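Local coordinates for protein aspartate--tRNA(Asp/Asn) ligase (PDB 1N9W) that attaches L-aspartate to both tRNA(Asp) and tRNA(Asn), first activating the amino acid with ATP and then passing it to the acceptor end of the tRNA, at residues Arg25-Gly29 with Arg30-Leu34; Met241-Glu244 with Ala245-Ala249; Ala249-Glu252 with Ile253-Leu256; His374-Leu377 with Glu378-Tyr382. One frame throughout, in Å; residues are numbered along the deposited sequence.

The four contacts are local ones, spread along the chain from the OB-fold anticodon-binding domain to the class II catalytic domain. Contact 1 is a hairpin tip of the OB fold and holds Arg26, a tRNA interaction site. Contacts 2 and 3 are neighbours in the catalytic domain, with centres about 10 Å apart. They share Ala249, and Ile253 of contact 3 packs on Ala245 and Leu246 of contact 2. Contact 4 lies at the far side of the chain, its centre about 72 Å from that of contact 1. There the side chain of Phe380 is about 6 Å from that of Arg352, a predicted L-aspartate-binding residue. Contact 3 lies away from the annotated sites.

Contact 1 of 4, residues Arg25-Gly29 with Arg30-Leu34; sequences RRDLG and RIQFL
Gln32 and Asp27 meet side by side across a beta hairpin, pointing the same way. Gln32 NE2 donates to Asp27 OD1 at 3.0 Å, an almost straight bond (172°). OD1 lies in the amide plane of Gln32, yet the bond comes to it from above the carboxylate plane. The same OD1 accepts from Gly29 N at 3.1 Å, which makes an Asx turn. With chi1 at -165°, Asp27 CG points away from the backbone N, which brings the carboxylate beside both donors. Leu28 CD1 touches Ile31 CD1 at 3.8 Å and lies at the edge of the Phe33 ring. Arg25 CB packs on Leu34 CD2 at 3.7 Å. In the backbone, Arg26 and Phe33 form a hydrogen-bonded antiparallel pair, and a type II' turn from Leu28 to Ile31 closes the hairpin. Gln32 OE1 is held by Leu50 N, so both ends of the amide are fixed. Replacing Gln32 with a leucine would probably leave Asp27 OD1 without its side-chain donor and Leu50 N without its acceptor. Arg26 is a tRNA interaction site, and Phe33 lies close to two more, Gln44 and Glu76. The doubly gripped carboxylate thus ties the turn to the strands of this RNA-binding OB-fold hairpin.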
loop_
_atom_site.group_PDB
_atom_site.type_symbol
_atom_site.label_atom_id
_atom_site.label_comp_id
_atom_site.label_asym_id
_atom_site.label_seq_id
_atom_site.Cartn_x
_atom_site.Cartn_y
_atom_site.Cartn_z
ATOM N N ARG B 25 -1.698 34.380 -14.516
ATOM C CA ARG B 25 -0.816 35.427 -14.998
ATOM C C ARG B 25 -1.561 36.760 -15.037
ATOM O O ARG B 25 -2.784 36.802 -15.147
ATOM C CB ARG B 25 -0.325 35.058 -16.409
ATOM C CG ARG B 25 -1.480 34.855 -17.409
ATOM C CD ARG B 25 -1.066 34.365 -18.803
ATOM N NE ARG B 25 -2.212 34.446 -19.714
ATOM C CZ ARG B 25 -2.169 34.256 -21.031
ATOM N NH1 ARG B 25 -1.029 33.958 -21.643
ATOM N NH2 ARG B 25 -3.285 34.380 -21.742
ATOM N N ARG B 26 -0.801 37.839 -14.922
ATOM C CA ARG B 26 -1.317 39.201 -14.985
ATOM C C ARG B 26 -0.232 39.847 -15.823
ATOM O O ARG B 26 0.880 40.066 -15.345
ATOM C CB ARG B 26 -1.339 39.836 -13.610
ATOM C CG ARG B 26 -1.972 38.961 -12.565
ATOM C CD ARG B 26 -3.457 39.170 -12.503
ATOM N NE ARG B 26 -4.083 38.361 -11.453
ATOM C CZ ARG B 26 -4.508 37.113 -11.627
ATOM N NH1 ARG B 26 -4.374 36.518 -12.808
ATOM N NH2 ARG B 26 -5.092 36.472 -10.628
ATOM N N ASP B 27 -0.562 40.115 -17.082
ATOM C CA ASP B 27 0.362 40.689 -18.057
ATOM C C ASP B 27 0.266 42.212 -18.100
ATOM O O ASP B 27 -0.695 42.752 -18.639
ATOM C CB ASP B 27 0.016 40.131 -19.442
ATOM C CG ASP B 27 1.107 40.360 -20.467
ATOM O OD1 ASP B 27 1.863 41.354 -20.361
ATOM O OD2 ASP B 27 1.190 39.537 -21.413
ATOM N N LEU B 28 1.254 42.911 -17.552
ATOM C CA LEU B 28 1.217 44.367 -17.586
ATOM C C LEU B 28 2.353 44.926 -18.435
ATOM O O LEU B 28 2.894 45.988 -18.137
ATOM C CB LEU B 28 1.291 44.943 -16.172
ATOM C CG LEU B 28 0.219 44.488 -15.187
ATOM C CD1 LEU B 28 0.507 45.093 -13.833
ATOM C CD2 LEU B 28 -1.166 44.889 -15.671
ATOM N N GLY B 29 2.712 44.202 -19.490
ATOM C CA GLY B 29 3.771 44.655 -20.370
ATOM C C GLY B 29 5.171 44.571 -19.780
ATOM O O GLY B 29 5.744 43.482 -19.684
ATOM N N ARG B 30 5.718 45.725 -19.390
ATOM C CA ARG B 30 7.059 45.813 -18.815
ATOM C C ARG B 30 7.217 44.902 -17.610
ATOM O O ARG B 30 8.274 44.313 -17.405
ATOM C CB ARG B 30 7.385 47.250 -18.401
ATOM C CG ARG B 30 7.609 48.208 -19.560
ATOM C CD ARG B 30 8.241 49.510 -19.079
ATOM N NE ARG B 30 8.596 50.381 -20.195
ATOM C CZ ARG B 30 9.393 51.444 -20.097
ATOM N NH1 ARG B 30 9.926 51.774 -18.925
ATOM N NH2 ARG B 30 9.663 52.173 -21.176
ATOM N N ILE B 31 6.176 44.808 -16.794
ATOM C CA ILE B 31 6.222 43.925 -15.644
ATOM C C ILE B 31 5.074 42.927 -15.811
ATOM O O ILE B 31 3.982 43.284 -16.262
ATOM C CB ILE B 31 6.053 44.679 -14.301
ATOM C CG1 ILE B 31 4.683 45.344 -14.244
ATOM C CG2 ILE B 31 7.146 45.727 -14.141
ATOM C CD1 ILE B 31 4.185 45.558 -12.827
ATOM N N GLN B 32 5.337 41.673 -15.472
ATOM C CA GLN B 32 4.336 40.628 -15.583
ATOM C C GLN B 32 4.378 39.812 -14.308
ATOM O O GLN B 32 5.447 39.464 -13.806
ATOM C CB GLN B 32 4.619 39.759 -16.815
ATOM C CG GLN B 32 4.545 40.557 -18.113
ATOM C CD GLN B 32 5.201 39.869 -19.305
ATOM O OE1 GLN B 32 6.322 39.365 -19.216
ATOM N NE2 GLN B 32 4.511 39.875 -20.441
ATOM N N PHE B 33 3.204 39.533 -13.769
ATOM C CA PHE B 33 3.098 38.774 -12.545
ATOM C C PHE B 33 2.599 37.381 -12.870
ATOM O O PHE B 33 1.605 37.212 -13.580
ATOM C CB PHE B 33 2.136 39.477 -11.578
ATOM C CG PHE B 33 2.693 40.737 -10.979
ATOM C CD1 PHE B 33 3.563 40.677 -9.893
ATOM C CD2 PHE B 33 2.361 41.987 -11.506
ATOM C CE1 PHE B 33 4.091 41.833 -9.332
ATOM C CE2 PHE B 33 2.885 43.154 -10.951
ATOM C CZ PHE B 33 3.758 43.079 -9.856
ATOM N N LEU B 34 3.310 36.379 -12.369
ATOM C CA LEU B 34 2.933 34.993 -12.594
ATOM C C LEU B 34 2.797 34.341 -11.244
ATOM O O LEU B 34 3.424 34.756 -10.269
ATOM C CB LEU B 34 4.012 34.259 -13.389
ATOM C CG LEU B 34 4.454 34.889 -14.707
ATOM C CD1 LEU B 34 5.603 34.078 -15.267
ATOM C CD2 LEU B 34 3.289 34.941 -15.686
#

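Contact 2 of 4, residues Met241-Glu244 with Ala245-Ala249; sequences MLEE and ALNTA
The last turns of helix 227-248, in the class II catalytic domain, bring Glu244 against Thr248. The two side chains share one edge of the helix. The backbone keeps the alpha-helical i to i+4 pattern here. Ala245 N donates to Met241 O, Leu246 N to Leu242 O, and Asn247 N to Glu243 O. Glu244 O is gripped twice by one residue. Thr248 N reaches it at 2.7 Å, nearly in line with the carbonyl bond, and Thr248 OG1 donates to it at 2.8 Å from above the carbonyl plane. This second bond depends on the threonine torsion: OG1 sits between the backbone N and the carbonyl carbon (chi1 63°), which turns the hydroxyl back along the helix. The methyl is left facing the glutamate. Glu244 bends at chi2, folding its carboxylate over Thr248. Long, weak ion pairs join this carboxylate to Arg133 and Arg137 of helix 119-141. A glutamine in place of Glu244 would probably deprive these two arginines of this anionic mate. One residue earlier, Glu243 and Asn247 cross at an angle, with Glu243 CG 3.8 Å from Asn247 ND2. Leu242 and Ala245 are buried and pack on Leu131 of helix 119-141, while Leu242 and Leu246 also meet Trp260. Ala249 is the first residue to leave the helix, though its N still donates to Ala245 O. Beside the doubly bonded carbonyl, Glu244 OE2 approaches Thr248 CG2 to 3.1 Å and Thr248 OG1 to 3.4 Å.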
loop_
_atom_site.group_PDB
_atom_site.type_symbol
_atom_site.label_atom_id
_atom_site.label_comp_id
_atom_site.label_asym_id
_atom_site.label_seq_id
_atom_site.Cartn_x
_atom_site.Cartn_y
_atom_site.Cartn_z
ATOM N N MET B 241 -2.428 7.266 12.703
ATOM C CA MET B 241 -2.836 7.754 11.391
ATOM C C MET B 241 -2.979 9.285 11.374
ATOM O O MET B 241 -2.395 9.960 10.522
ATOM C CB MET B 241 -4.134 7.053 10.967
ATOM C CG MET B 241 -3.954 5.561 10.677
ATOM S SD MET B 241 -5.533 4.654 10.627
ATOM C CE MET B 241 -6.093 5.202 9.106
ATOM N N LEU B 242 -3.736 9.828 12.326
ATOM C CA LEU B 242 -3.941 11.271 12.436
ATOM C C LEU B 242 -2.641 12.024 12.696
ATOM O O LEU B 242 -2.435 13.132 12.190
ATOM C CB LEU B 242 -4.939 11.563 13.562
ATOM C CG LEU B 242 -6.425 11.497 13.167
ATOM C CD1 LEU B 242 -6.725 10.203 12.422
ATOM C CD2 LEU B 242 -7.281 11.603 14.423
ATOM N N GLU B 243 -1.765 11.415 13.485
ATOM C CA GLU B 243 -0.475 12.017 13.820
ATOM C C GLU B 243 0.384 12.162 12.561
ATOM O O GLU B 243 1.052 13.174 12.365
ATOM C CB GLU B 243 0.245 11.131 14.834
ATOM C CG GLU B 243 1.383 11.817 15.554
ATOM C CD GLU B 243 0.882 12.883 16.498
ATOM O OE1 GLU B 243 -0.101 12.610 17.230
ATOM O OE2 GLU B 243 1.465 13.991 16.525
ATOM N N GLU B 244 0.365 11.126 11.724
ATOM C CA GLU B 244 1.128 11.108 10.481
ATOM C C GLU B 244 0.666 12.234 9.562
ATOM O O GLU B 244 1.484 12.960 9.000
ATOM C CB GLU B 244 0.963 9.752 9.795
ATOM C CG GLU B 244 1.841 9.512 8.567
ATOM C CD GLU B 244 3.325 9.723 8.843
ATOM O OE1 GLU B 244 3.762 9.493 9.989
ATOM O OE2 GLU B 244 4.053 10.105 7.906
ATOM N N ALA B 245 -0.646 12.380 9.428
ATOM C CA ALA B 245 -1.243 13.409 8.580
ATOM C C ALA B 245 -0.874 14.782 9.091
ATOM O O ALA B 245 -0.553 15.685 8.321
ATOM C CB ALA B 245 -2.760 13.255 8.573
ATOM N N LEU B 246 -0.932 14.933 10.407
ATOM C CA LEU B 246 -0.608 16.207 11.033
ATOM C C LEU B 246 0.868 16.565 10.799
ATOM O O LEU B 246 1.186 17.719 10.538
ATOM C CB LEU B 246 -0.914 16.129 12.532
ATOM C CG LEU B 246 -1.622 17.309 13.184
ATOM C CD1 LEU B 246 -2.939 17.624 12.475
ATOM C CD2 LEU B 246 -1.881 16.959 14.633
ATOM N N ASN B 247 1.756 15.575 10.870
ATOM C CA ASN B 247 3.178 15.836 10.677
ATOM C C ASN B 247 3.649 15.913 9.228
ATOM O O ASN B 247 4.534 16.703 8.913
ATOM C CB ASN B 247 4.019 14.795 11.419
ATOM C CG ASN B 247 3.826 14.856 12.928
ATOM O OD1 ASN B 247 3.474 15.899 13.482
ATOM N ND2 ASN B 247 4.073 13.737 13.601
ATOM N N THR B 248 3.070 15.105 8.346
ATOM C CA THR B 248 3.504 15.122 6.957
ATOM C C THR B 248 2.560 15.829 5.983
ATOM O O THR B 248 2.936 16.084 4.841
ATOM C CB THR B 248 3.814 13.686 6.454
ATOM O OG1 THR B 248 2.622 12.890 6.478
ATOM C CG2 THR B 248 4.874 13.032 7.356
ATOM N N ALA B 249 1.349 16.157 6.421
ATOM C CA ALA B 249 0.393 16.853 5.553
ATOM C C ALA B 249 -0.248 18.042 6.266
ATOM O O ALA B 249 -1.422 18.366 6.045
ATOM C CB ALA B 249 -0.687 15.883 5.067
#

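Contact 3 of 4, residues Ala249-Glu252 with Ile253-Leu256; sequences AGDE and IRLL
Four successive i to i+4 backbone bonds run through the short helix 250-255, from Ile253 N to Ala249 O at 3.1 Å through to Leu256 N and Glu252 O. Ala249 is both the first residue to leave the preceding helix 227-248 and the N-cap of this one, so the two helices meet at a single-residue junction. Arg254 folds its side chain back toward the first turn. Its chain bends at chi3 (-73°), which lays the guanidinium over the Gly250 peptide. Gly250 O sits 3.6 Å from the guanidinium plane, over its centre. The folded arginine also makes an i to i+3 salt bridge with Asp251. The carboxylate and guanidinium planes stand almost at right angles (86°). Along the helix, Ile253 packs on Ala245 and Leu246 of helix 227-248, so that the short helix lies against the end of the longer one. Glu252 lies against Ala123, Lys126 and Val127 of helix 119-141, and Leu255 against Glu119 of the same helix. In the salt bridge, Arg254 NH2 is 2.9 Å from Asp251 OD1, reaching it from above the carboxylate plane through a bent bond (137°).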
loop_
_atom_site.group_PDB
_atom_site.type_symbol
_atom_site.label_atom_id
_atom_site.label_comp_id
_atom_site.label_asym_id
_atom_site.label_seq_id
_atom_site.Cartn_x
_atom_site.Cartn_y
_atom_site.Cartn_z
ATOM N N ALA B 249 1.349 16.157 6.421
ATOM C CA ALA B 249 0.393 16.853 5.553
ATOM C C ALA B 249 -0.248 18.042 6.266
ATOM O O ALA B 249 -1.422 18.366 6.045
ATOM C CB ALA B 249 -0.687 15.883 5.067
ATOM N N GLY B 250 0.538 18.688 7.125
ATOM C CA GLY B 250 0.056 19.832 7.874
ATOM C C GLY B 250 -0.510 20.933 7.003
ATOM O O GLY B 250 -1.622 21.403 7.237
ATOM N N ASP B 251 0.246 21.349 5.995
ATOM C CA ASP B 251 -0.201 22.417 5.106
ATOM C C ASP B 251 -1.534 22.117 4.448
ATOM O O ASP B 251 -2.378 23.003 4.308
ATOM C CB ASP B 251 0.848 22.692 4.029
ATOM C CG ASP B 251 2.139 23.209 4.609
ATOM O OD1 ASP B 251 2.087 23.860 5.679
ATOM O OD2 ASP B 251 3.211 22.985 4.000
ATOM N N GLU B 252 -1.718 20.871 4.030
ATOM C CA GLU B 252 -2.960 20.466 3.399
ATOM C C GLU B 252 -4.114 20.607 4.398
ATOM O O GLU B 252 -5.185 21.136 4.079
ATOM C CB GLU B 252 -2.865 19.009 2.918
ATOM C CG GLU B 252 -2.123 18.773 1.594
ATOM C CD GLU B 252 -0.600 18.940 1.681
ATOM O OE1 GLU B 252 -0.020 18.737 2.765
ATOM O OE2 GLU B 252 0.010 19.248 0.646
ATOM N N ILE B 253 -3.891 20.139 5.616
ATOM C CA ILE B 253 -4.922 20.218 6.640
ATOM C C ILE B 253 -5.309 21.671 6.908
ATOM O O ILE B 253 -6.495 22.010 6.922
ATOM C CB ILE B 253 -4.441 19.536 7.922
ATOM C CG1 ILE B 253 -4.374 18.023 7.673
ATOM C CG2 ILE B 253 -5.369 19.879 9.083
ATOM C CD1 ILE B 253 -3.608 17.251 8.720
ATOM N N ARG B 254 -4.310 22.526 7.102
ATOM C CA ARG B 254 -4.566 23.937 7.355
ATOM C C ARG B 254 -5.209 24.631 6.156
ATOM O O ARG B 254 -6.107 25.458 6.315
ATOM C CB ARG B 254 -3.268 24.649 7.735
ATOM C CG ARG B 254 -2.794 24.343 9.144
ATOM C CD ARG B 254 -1.614 25.223 9.514
ATOM N NE ARG B 254 -0.381 24.817 8.832
ATOM C CZ ARG B 254 0.325 23.738 9.157
ATOM N NH1 ARG B 254 -0.081 22.957 10.153
ATOM N NH2 ARG B 254 1.438 23.446 8.500
ATOM N N LEU B 255 -4.754 24.293 4.955
ATOM C CA LEU B 255 -5.299 24.900 3.745
ATOM C C LEU B 255 -6.806 24.658 3.634
ATOM O O LEU B 255 -7.566 25.563 3.292
ATOM C CB LEU B 255 -4.584 24.326 2.522
ATOM C CG LEU B 255 -5.194 24.631 1.153
ATOM C CD1 LEU B 255 -4.941 26.088 0.782
ATOM C CD2 LEU B 255 -4.591 23.693 0.124
ATOM N N LEU B 256 -7.238 23.434 3.922
ATOM C CA LEU B 256 -8.659 23.106 3.848
ATOM C C LEU B 256 -9.377 23.650 5.082
ATOM O O LEU B 256 -10.598 23.564 5.194
ATOM C CB LEU B 256 -8.845 21.587 3.741
ATOM C CG LEU B 256 -8.194 20.908 2.528
ATOM C CD1 LEU B 256 -8.221 19.401 2.686
ATOM C CD2 LEU B 256 -8.911 21.328 1.263
#

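Contact 4 of 4, residues His374-Leu377 with Glu378-Tyr382; sequences HGYL and EVFKY
Aromatic packing carries one side of this turn, where Tyr376 meets Phe380. Their rings cross obliquely, with centroids 5.2 Å apart and planes at 50°. Phe380 CE1 lies over one face of the tyrosine ring, toward its rim, and comes 3.7 Å from Tyr376 CZ. A chi1 of 174° carries the tyrosine ring away from its own backbone N and under Phe380 CE1. The edge of the Phe380 ring meets the backbone as well, with Tyr376 O in its plane, 3.3 Å from Phe380 CD1.

Polar and charged groups occupy the other side. Glu378 lies alongside His374, both pointing the same way, and Glu378 OE1 comes 3.3 Å from His374 CE1 at a slant to the ring. The same carboxylate forms a salt bridge with Lys381, whose NZ is 3.1 Å from Glu378 OE1; the hydrogen bond is weak. The lysine charge would probably favour the ionised form of this acid.

In the backbone, Glu378 N donates to His374 O at 3.3 Å, a long and bent bond.

Helix 374-377 and the loop after it are wedged among other elements of the catalytic domain. Leu377 packs on Tyr356 and Leu360 of helix 356-364, and Phe380 on Leu359 of that helix. Tyr376 and Phe380 also touch helix 181-190, where Gln184 is hydrogen-bonded to the Tyr376 hydroxyl. Beyond them, Glu378 and Val379 rest on Tyr113 of the second subunit, and Tyr382 is hydrogen-bonded to Arg117 and Pro91 of that subunit, so the loop that leads to strand 387-393 forms part of the dimer interface.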
loop_
_atom_site.group_PDB
_atom_site.type_symbol
_atom_site.label_atom_id
_atom_site.label_comp_id
_atom_site.label_asym_id
_atom_site.label_seq_id
_atom_site.Cartn_x
_atom_site.Cartn_y
_atom_site.Cartn_z
ATOM N N HIS B 374 -18.788 -25.466 2.262
ATOM C CA HIS B 374 -17.814 -26.516 2.527
ATOM C C HIS B 374 -16.387 -26.036 2.269
ATOM O O HIS B 374 -15.475 -26.351 3.031
ATOM C CB HIS B 374 -18.117 -27.749 1.670
ATOM C CG HIS B 374 -17.196 -28.903 1.924
ATOM N ND1 HIS B 374 -15.876 -28.905 1.524
ATOM C CD2 HIS B 374 -17.400 -30.084 2.554
ATOM C CE1 HIS B 374 -15.307 -30.038 1.897
ATOM N NE2 HIS B 374 -16.211 -30.772 2.524
ATOM N N GLY B 375 -16.198 -25.272 1.198
ATOM C CA GLY B 375 -14.875 -24.765 0.879
ATOM C C GLY B 375 -14.415 -23.703 1.861
ATOM O O GLY B 375 -13.220 -23.429 1.992
ATOM N N TYR B 376 -15.378 -23.103 2.554
ATOM C CA TYR B 376 -15.105 -22.065 3.538
ATOM C C TYR B 376 -14.834 -22.680 4.907
ATOM O O TYR B 376 -13.961 -22.223 5.644
ATOM C CB TYR B 376 -16.306 -21.121 3.635
ATOM C CG TYR B 376 -16.192 -20.078 4.723
ATOM C CD1 TYR B 376 -15.314 -19.006 4.598
ATOM C CD2 TYR B 376 -16.951 -20.175 5.889
ATOM C CE1 TYR B 376 -15.195 -18.054 5.609
ATOM C CE2 TYR B 376 -16.840 -19.228 6.905
ATOM C CZ TYR B 376 -15.960 -18.172 6.761
ATOM O OH TYR B 376 -15.837 -17.240 7.767
ATOM N N LEU B 377 -15.592 -23.722 5.230
ATOM C CA LEU B 377 -15.477 -24.409 6.512
ATOM C C LEU B 377 -14.178 -25.204 6.675
ATOM O O LEU B 377 -13.739 -25.454 7.794
ATOM C CB LEU B 377 -16.681 -25.343 6.702
ATOM C CG LEU B 377 -18.084 -24.722 6.705
ATOM C CD1 LEU B 377 -19.128 -25.824 6.625
ATOM C CD2 LEU B 377 -18.286 -23.878 7.955
ATOM N N GLU B 378 -13.566 -25.589 5.562
ATOM C CA GLU B 378 -12.336 -26.369 5.591
ATOM C C GLU B 378 -11.242 -25.886 6.528
ATOM O O GLU B 378 -10.860 -26.596 7.461
ATOM C CB GLU B 378 -11.766 -26.501 4.181
ATOM C CG GLU B 378 -12.325 -27.689 3.436
ATOM C CD GLU B 378 -11.941 -29.003 4.092
ATOM O OE1 GLU B 378 -12.552 -30.036 3.758
ATOM O OE2 GLU B 378 -11.021 -29.003 4.940
ATOM N N VAL B 379 -10.729 -24.686 6.288
ATOM C CA VAL B 379 -9.661 -24.159 7.126
ATOM C C VAL B 379 -9.988 -24.219 8.616
ATOM O O VAL B 379 -9.114 -24.503 9.431
ATOM C CB VAL B 379 -9.309 -22.696 6.749
ATOM C CG1 VAL B 379 -10.485 -21.780 7.035
ATOM C CG2 VAL B 379 -8.081 -22.246 7.523
ATOM N N PHE B 380 -11.242 -23.966 8.974
ATOM C CA PHE B 380 -11.621 -23.986 10.381
ATOM C C PHE B 380 -11.579 -25.379 11.009
ATOM O O PHE B 380 -12.034 -25.583 12.133
ATOM C CB PHE B 380 -13.001 -23.361 10.574
ATOM C CG PHE B 380 -13.068 -21.921 10.160
ATOM C CD1 PHE B 380 -13.320 -21.577 8.834
ATOM C CD2 PHE B 380 -12.864 -20.904 11.090
ATOM C CE1 PHE B 380 -13.369 -20.243 8.443
ATOM C CE2 PHE B 380 -12.909 -19.568 10.707
ATOM C CZ PHE B 380 -13.164 -19.234 9.379
ATOM N N LYS B 381 -11.032 -26.334 10.269
ATOM C CA LYS B 381 -10.886 -27.695 10.757
ATOM C C LYS B 381 -9.407 -27.903 11.069
ATOM O O LYS B 381 -8.932 -29.033 11.192
ATOM C CB LYS B 381 -11.361 -28.689 9.696
ATOM C CG LYS B 381 -12.872 -28.844 9.655
ATOM C CD LYS B 381 -13.370 -29.316 8.297
ATOM C CE LYS B 381 -12.547 -30.377 7.737
ATOM N NZ LYS B 381 -12.879 -31.088 6.654
ATOM N N TYR B 382 -8.680 -26.794 11.188
ATOM C CA TYR B 382 -7.256 -26.849 11.476
ATOM C C TYR B 382 -6.822 -25.858 12.543
ATOM O O TYR B 382 -5.940 -25.028 12.324
ATOM C CB TYR B 382 -6.458 -26.647 10.193
ATOM C CG TYR B 382 -6.675 -27.763 9.198
ATOM C CD1 TYR B 382 -6.017 -28.986 9.336
ATOM C CD2 TYR B 382 -7.578 -27.614 8.140
ATOM C CE1 TYR B 382 -6.252 -30.034 8.446
ATOM C CE2 TYR B 382 -7.821 -28.655 7.247
ATOM C CZ TYR B 382 -7.154 -29.862 7.407
ATOM O OH TYR B 382 -7.394 -30.895 6.531
#